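Local coordinates for protein phosphoglycerate oxidoreductase (Rhizobium etli, PDB 4HY3) that probably acts as a D-2-hydroxyacid dehydrogenase of the NAD-binding type, reducing hydroxypyruvate or glyoxylate with a nicotinamide cofactor, at residues 111-114 and 115-118; 334-337 and 338-341. One frame throughout, in Å; residues are numbered along the deposited sequence.

Interaction 1 (111-114 and 115-118); sequences MPYE and VLFQ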
HETATM    1  N   MSE A 111      35.233  -9.838 -23.146  1.00 61.36           N
HETATM    2  CA  MSE A 111      34.892  -9.924 -24.562  1.00 63.96           C
HETATM    3  C   MSE A 111      34.685  -8.549 -25.114  1.00 64.61           C
HETATM    4  O   MSE A 111      34.337  -7.641 -24.362  1.00 61.54           O
HETATM    5  CB  MSE A 111      33.575 -10.684 -24.706  1.00 70.86           C
HETATM    6  CG  MSE A 111      32.506 -10.170 -23.741  1.00 79.26           C
HETATM    7 SE   MSE A 111      30.895 -11.294 -23.872  1.00 85.03          SE
HETATM    8  CE  MSE A 111      30.413 -11.332 -21.949  1.00 82.18           C
ATOM      9  N   PRO A 112      34.877  -8.375 -26.440  1.00 63.92           N
ATOM     10  CA  PRO A 112      34.704  -7.089 -27.105  1.00 62.46           C
ATOM     11  C   PRO A 112      33.281  -6.512 -26.969  1.00 65.30           C
ATOM     12  O   PRO A 112      32.441  -6.655 -27.871  1.00 70.31           O
ATOM     13  CB  PRO A 112      35.033  -7.414 -28.569  1.00 62.28           C
ATOM     14  CG  PRO A 112      34.782  -8.873 -28.707  1.00 62.51           C
ATOM     15  CD  PRO A 112      35.291  -9.411 -27.404  1.00 65.80           C
ATOM     16  N   TYR A 113      33.019  -5.849 -25.849  1.00 59.21           N
ATOM     17  CA  TYR A 113      31.726  -5.226 -25.635  1.00 58.33           C
ATOM     18  C   TYR A 113      31.356  -4.234 -26.725  1.00 58.67           C
ATOM     19  O   TYR A 113      30.196  -4.128 -27.065  1.00 58.59           O
ATOM     20  CB  TYR A 113      31.676  -4.525 -24.289  1.00 55.25           C
ATOM     21  CG  TYR A 113      31.548  -5.458 -23.125  1.00 54.43           C
ATOM     22  CD1 TYR A 113      30.310  -5.957 -22.744  1.00 54.90           C
ATOM     23  CD2 TYR A 113      32.664  -5.817 -22.374  1.00 58.39           C
ATOM     24  CE1 TYR A 113      30.179  -6.801 -21.643  1.00 58.97           C
ATOM     25  CE2 TYR A 113      32.556  -6.671 -21.280  1.00 61.24           C
ATOM     26  CZ  TYR A 113      31.312  -7.165 -20.918  1.00 60.12           C
ATOM     27  OH  TYR A 113      31.200  -7.997 -19.829  1.00 59.41           O
ATOM     28  N   GLU A 114      32.337  -3.506 -27.263  1.00 61.17           N
ATOM     29  CA  GLU A 114      32.085  -2.524 -28.318  1.00 55.30           C
ATOM     30  C   GLU A 114      31.336  -3.154 -29.514  1.00 51.57           C
ATOM     31  O   GLU A 114      30.299  -2.642 -29.960  1.00 48.77           O
ATOM     32  CB  GLU A 114      33.381  -1.795 -28.723  1.00 57.93           C
ATOM     33  CG  GLU A 114      34.500  -2.673 -29.271  1.00 67.84           C
ATOM     34  CD  GLU A 114      35.343  -3.357 -28.191  1.00 75.39           C
ATOM     35  OE1 GLU A 114      35.056  -3.175 -26.979  1.00 71.64           O
ATOM     36  OE2 GLU A 114      36.306  -4.077 -28.563  1.00 73.84           O
ATOM     37  N   VAL A 115      31.820  -4.299 -29.986  1.00 48.65           N
ATOM     38  CA  VAL A 115      31.159  -5.013 -31.086  1.00 44.62           C
ATOM     39  C   VAL A 115      29.797  -5.565 -30.684  1.00 40.68           C
ATOM     40  O   VAL A 115      28.862  -5.561 -31.486  1.00 39.98           O
ATOM     41  CB  VAL A 115      32.093  -6.076 -31.736  1.00 45.85           C
ATOM     42  CG1 VAL A 115      33.345  -6.281 -30.894  1.00 43.04           C
ATOM     43  CG2 VAL A 115      31.371  -7.392 -32.042  1.00 45.23           C
ATOM     44  N   LEU A 116      29.670  -6.016 -29.442  1.00 39.24           N
ATOM     45  CA  LEU A 116      28.349  -6.348 -28.946  1.00 39.38           C
ATOM     46  C   LEU A 116      27.861  -5.046 -28.479  1.00 42.36           C
ATOM     47  O   LEU A 116      27.999  -4.753 -27.297  1.00 49.06           O
ATOM     48  CB  LEU A 116      28.352  -7.228 -27.698  1.00 35.42           C
ATOM     49  CG  LEU A 116      29.294  -8.348 -27.352  1.00 32.73           C
ATOM     50  CD1 LEU A 116      29.295  -8.342 -25.847  1.00 31.06           C
ATOM     51  CD2 LEU A 116      28.792  -9.654 -27.921  1.00 31.15           C
ATOM     52  N   PHE A 117      27.332  -4.255 -29.398  1.00 43.82           N
ATOM     53  CA  PHE A 117      26.671  -2.967 -29.118  1.00 44.03           C
ATOM     54  C   PHE A 117      26.430  -2.444 -30.505  1.00 45.93           C
ATOM     55  O   PHE A 117      25.289  -2.183 -30.876  1.00 47.93           O
ATOM     56  CB  PHE A 117      27.512  -1.976 -28.296  1.00 39.72           C
ATOM     57  CG  PHE A 117      27.185  -1.951 -26.822  1.00 36.20           C
ATOM     58  CD1 PHE A 117      25.869  -1.943 -26.377  1.00 38.86           C
ATOM     59  CD2 PHE A 117      28.211  -1.910 -25.868  1.00 38.74           C
ATOM     60  CE1 PHE A 117      25.586  -1.921 -25.004  1.00 40.26           C
ATOM     61  CE2 PHE A 117      27.942  -1.899 -24.496  1.00 36.83           C
ATOM     62  CZ  PHE A 117      26.631  -1.903 -24.067  1.00 38.45           C
ATOM     63  N   GLN A 118      27.518  -2.331 -31.266  1.00 45.58           N
ATOM     64  CA  GLN A 118      27.468  -2.304 -32.714  1.00 48.87           C
ATOM     65  C   GLN A 118      26.373  -3.234 -33.232  1.00 46.15           C
ATOM     66  O   GLN A 118      25.470  -2.799 -33.944  1.00 44.86           O
ATOM     67  CB  GLN A 118      28.811  -2.780 -33.271  1.00 59.38           C
ATOM     68  CG  GLN A 118      28.877  -2.889 -34.792  1.00 66.74           C
ATOM     69  CD  GLN A 118      29.126  -1.550 -35.447  1.00 74.07           C
ATOM     70  OE1 GLN A 118      30.047  -0.815 -35.065  1.00 78.78           O
ATOM     71  NE2 GLN A 118      28.302  -1.217 -36.435  1.00 77.32           N
TER

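Interaction 2 (334-337 and 338-341); sequences MDLM and DRGL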
HETATM    1  N   MSE A 334      14.511 -14.715 -22.305  1.00 32.18           N
HETATM    2  CA  MSE A 334      14.647 -15.434 -23.569  1.00 30.60           C
HETATM    3  C   MSE A 334      13.363 -15.345 -24.383  1.00 28.87           C
HETATM    4  O   MSE A 334      13.371 -15.110 -25.602  1.00 27.18           O
HETATM    5  CB  MSE A 334      15.112 -16.827 -23.200  1.00 29.67           C
HETATM    6  CG  MSE A 334      16.632 -16.844 -23.037  1.00 32.11           C
HETATM    7 SE   MSE A 334      17.164 -18.625 -22.379  1.00 37.53          SE
HETATM    8  CE  MSE A 334      17.932 -19.467 -23.969  1.00 34.56           C
ATOM      9  N   ASP A 335      12.248 -15.479 -23.691  1.00 27.53           N
ATOM     10  CA  ASP A 335      10.969 -15.524 -24.318  1.00 27.53           C
ATOM     11  C   ASP A 335      10.617 -14.204 -24.993  1.00 29.42           C
ATOM     12  O   ASP A 335      10.028 -14.214 -26.107  1.00 27.43           O
ATOM     13  CB  ASP A 335       9.939 -15.853 -23.274  1.00 30.52           C
ATOM     14  CG  ASP A 335       8.558 -15.819 -23.816  1.00 33.70           C
ATOM     15  OD1 ASP A 335       8.295 -16.476 -24.850  1.00 34.96           O
ATOM     16  OD2 ASP A 335       7.727 -15.130 -23.200  1.00 38.29           O
ATOM     17  N   LEU A 336      10.981 -13.083 -24.341  1.00 27.40           N
ATOM     18  CA  LEU A 336      10.860 -11.771 -24.966  1.00 25.10           C
ATOM     19  C   LEU A 336      11.717 -11.634 -26.221  1.00 26.49           C
ATOM     20  O   LEU A 336      11.239 -11.150 -27.252  1.00 29.27           O
ATOM     21  CB  LEU A 336      11.105 -10.637 -23.982  1.00 24.81           C
ATOM     22  CG  LEU A 336      10.005 -10.461 -22.909  1.00 25.73           C
ATOM     23  CD1 LEU A 336      10.565  -9.888 -21.624  1.00 25.13           C
ATOM     24  CD2 LEU A 336       8.777  -9.660 -23.343  1.00 25.05           C
HETATM   25  N   MSE A 337      12.959 -12.083 -26.178  1.00 26.10           N
HETATM   26  CA  MSE A 337      13.817 -11.871 -27.318  1.00 27.36           C
HETATM   27  C   MSE A 337      13.495 -12.829 -28.422  1.00 28.99           C
HETATM   28  O   MSE A 337      13.672 -12.504 -29.598  1.00 29.29           O
HETATM   29  CB  MSE A 337      15.245 -12.007 -26.902  1.00 29.51           C
HETATM   30  CG  MSE A 337      15.416 -11.041 -25.762  1.00 34.34           C
HETATM   31 SE   MSE A 337      17.338 -10.659 -25.544  1.00 44.19          SE
HETATM   32  CE  MSE A 337      17.496 -11.880 -23.997  1.00 40.14           C
ATOM     33  N   ASP A 338      13.014 -14.022 -28.079  1.00 29.10           N
ATOM     34  CA  ASP A 338      12.442 -14.891 -29.110  1.00 29.72           C
ATOM     35  C   ASP A 338      11.330 -14.182 -29.893  1.00 28.72           C
ATOM     36  O   ASP A 338      11.325 -14.207 -31.104  1.00 27.39           O
ATOM     37  CB  ASP A 338      11.857 -16.161 -28.514  1.00 31.96           C
ATOM     38  CG  ASP A 338      12.905 -17.100 -27.998  1.00 35.38           C
ATOM     39  OD1 ASP A 338      13.984 -17.219 -28.653  1.00 35.12           O
ATOM     40  OD2 ASP A 338      12.619 -17.732 -26.935  1.00 35.55           O
ATOM     41  N   ARG A 339      10.392 -13.564 -29.180  1.00 29.95           N
ATOM     42  CA  ARG A 339       9.290 -12.829 -29.789  1.00 29.54           C
ATOM     43  C   ARG A 339       9.722 -11.435 -30.251  1.00 31.01           C
ATOM     44  O   ARG A 339       8.912 -10.515 -30.251  1.00 33.74           O
ATOM     45  CB  ARG A 339       8.113 -12.730 -28.812  1.00 27.86           C
ATOM     46  CG  ARG A 339       7.562 -14.077 -28.335  1.00 27.79           C
ATOM     47  CD  ARG A 339       6.305 -13.987 -27.478  1.00 27.52           C
ATOM     48  NE  ARG A 339       6.281 -12.736 -26.716  1.00 30.41           N
ATOM     49  CZ  ARG A 339       6.357 -12.662 -25.402  1.00 30.90           C
ATOM     50  NH1 ARG A 339       6.424 -13.769 -24.690  1.00 34.29           N
ATOM     51  NH2 ARG A 339       6.363 -11.492 -24.799  1.00 31.51           N
ATOM     52  N   GLY A 340      10.994 -11.280 -30.623  1.00 32.31           N
ATOM     53  CA  GLY A 340      11.555 -10.014 -31.126  1.00 31.47           C
ATOM     54  C   GLY A 340      11.747  -8.844 -30.149  1.00 34.34           C
ATOM     55  O   GLY A 340      12.265  -7.809 -30.551  1.00 37.20           O
ATOM     56  N   LEU A 341      11.343  -8.961 -28.881  1.00 32.99           N
ATOM     57  CA  LEU A 341      11.352  -7.785 -27.996  1.00 35.50           C
ATOM     58  C   LEU A 341      12.616  -7.662 -27.111  1.00 40.46           C
ATOM     59  O   LEU A 341      13.373  -8.637 -26.919  1.00 40.58           O
ATOM     60  CB  LEU A 341      10.082  -7.711 -27.140  1.00 35.29           C
ATOM     61  CG  LEU A 341       8.748  -7.884 -27.900  1.00 35.95           C
ATOM     62  CD1 LEU A 341       7.759  -8.660 -27.043  1.00 37.15           C
ATOM     63  CD2 LEU A 341       8.119  -6.595 -28.379  1.00 33.19           C
TER

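Interaction 1 (111-114 and 115-118)
Pro-112, Tyr-113 and Glu-114 meet Val-115 to Gln-118 in a local contact, where the loop after strand 99-101 turns into the short helix 115-118. This is part of the domain built on the mixed sheet. Two backbone bonds of the i to i+4 kind bind the turn. Leu-116 N donates to Pro-112 O at 3.2 Å, almost straight and in the carbonyl plane. Gln-118 N donates to Glu-114 O at 3.1 Å. Between them the chain is less regular, with Leu-116 at the centre of an inverse gamma turn.

Leu-116 carries the apolar side of the contact. Leu-116 CD1 lies 3.9 Å from SE of Met-111, a selenomethionine, and the two side chains cross at about a right angle. Leu-116 CD1 also lies 4.0 Å from Tyr-113 CD1, oblique to the ring. With chi1 near 48°, Met-111 CG is held between the backbone N and carbonyl carbon and comes over one face of the Tyr-113 ring. Tyr-113 OH is hydrogen-bonded to Leu-108 O, which fixes the far end of the ring.

The side chain of Phe-117 leaves its backbone toward the 111-114 segment. Phe-117 CB is 3.3 Å from Glu-114 O. The ring lies obliquely by Tyr-113 O, a carbonyl whose modelled position is doubtful. An alanine here would keep CB near Glu-114 O, but would probably open a gap where the ring lies beside the turn.

Leu-91 of helix 88-91 packs on Pro-112, Val-115 and Leu-116, and Val-123 of strand 122-125 on Tyr-113 and Leu-116. Phe-117 O takes a weak hydrogen bond from Arg-351 of the second subunit. The chemistry implies a turn shaped by main-chain bonds and fastened to the domain through Leu-116 and its apolar neighbours, while Glu-114 and Gln-118 are exposed.

Interaction 2 (334-337 and 338-341)
Asp-335 and Arg-339, one turn apart at the end of helix 320-338, face each other with their flat groups strongly turned. The carboxylate and guanidinium planes are 73° apart. The salt bridge is made by OD2 with NH1, not by two parallel bonds of coplanar groups. Its modelled length is implausibly short, and the exact distance is doubtful. Asp-335 CG points anti to the backbone N (chi1 176°), while the arginine chain bends at chi3 to bring its head back along the helix. Asp-335 O lies over one face of the guanidinium, toward its rim, and also accepts Arg-339 N at 3.2 Å.

Leu-336 crosses the arginine obliquely. Its CD2 is 3.4 Å from Arg-339 NH2, which also makes a weak hydrogen bond to Pro-207 O of the second subunit. Leu-336 CD2 meets Leu-341 CD1 at 4.0 Å. That pairing depends on the chain reversal, a Schellman motif with Gly-340 at C-prime. Leu-341 N donates to Leu-336 O at 2.7 Å, and Gly-340 N to Met-337 O at 3.1 Å, the donor lying well above the carbonyl plane. The positive phi of Gly-340, 71°, suits glycine. Leu-341 O then comes 3.3 Å from Met-337 CA as a CA-H...O contact.

Asp-338 still belongs to the helix, its N donating to Met-334 O at 2.7 Å. Its carboxylate is held elsewhere: OD1 forms a salt bridge with Arg-78 and a hydrogen bond with Tyr-79 OH, and OD2 is hydrogen-bonded to Tyr-56 OH. The selenomethionines Met-334 and Met-337 both pack on Tyr-79, setting the last turn of helix 320-338 against strand 77-82 of the mixed sheet. Leu-336 and Leu-341 meet Trp-208 and Pro-207 of the second subunit, so the helix end lies between that strand and the neighbouring chain.

How the interactions relate
Both interactions are local turns at a helix end, partly buried and beside the second subunit. The centres of interactions 1 and 2 are about 20 Å apart, and the two do not touch. Interaction 1 leads into a short helix, interaction 2 leads out of a long one. Both pack against strands of the mixed sheet, 122-125 for interaction 1 and 77-82 for interaction 2; interaction 1 also packs on helix 88-91. The chemistry differs accordingly. In 111-118 the side-chain contacts are mostly apolar and aromatic. In 334-341 buried selenomethionines face the sheet, while charged pairs and a glycine-centred cap mark the helix end, and two leucines face the other subunit.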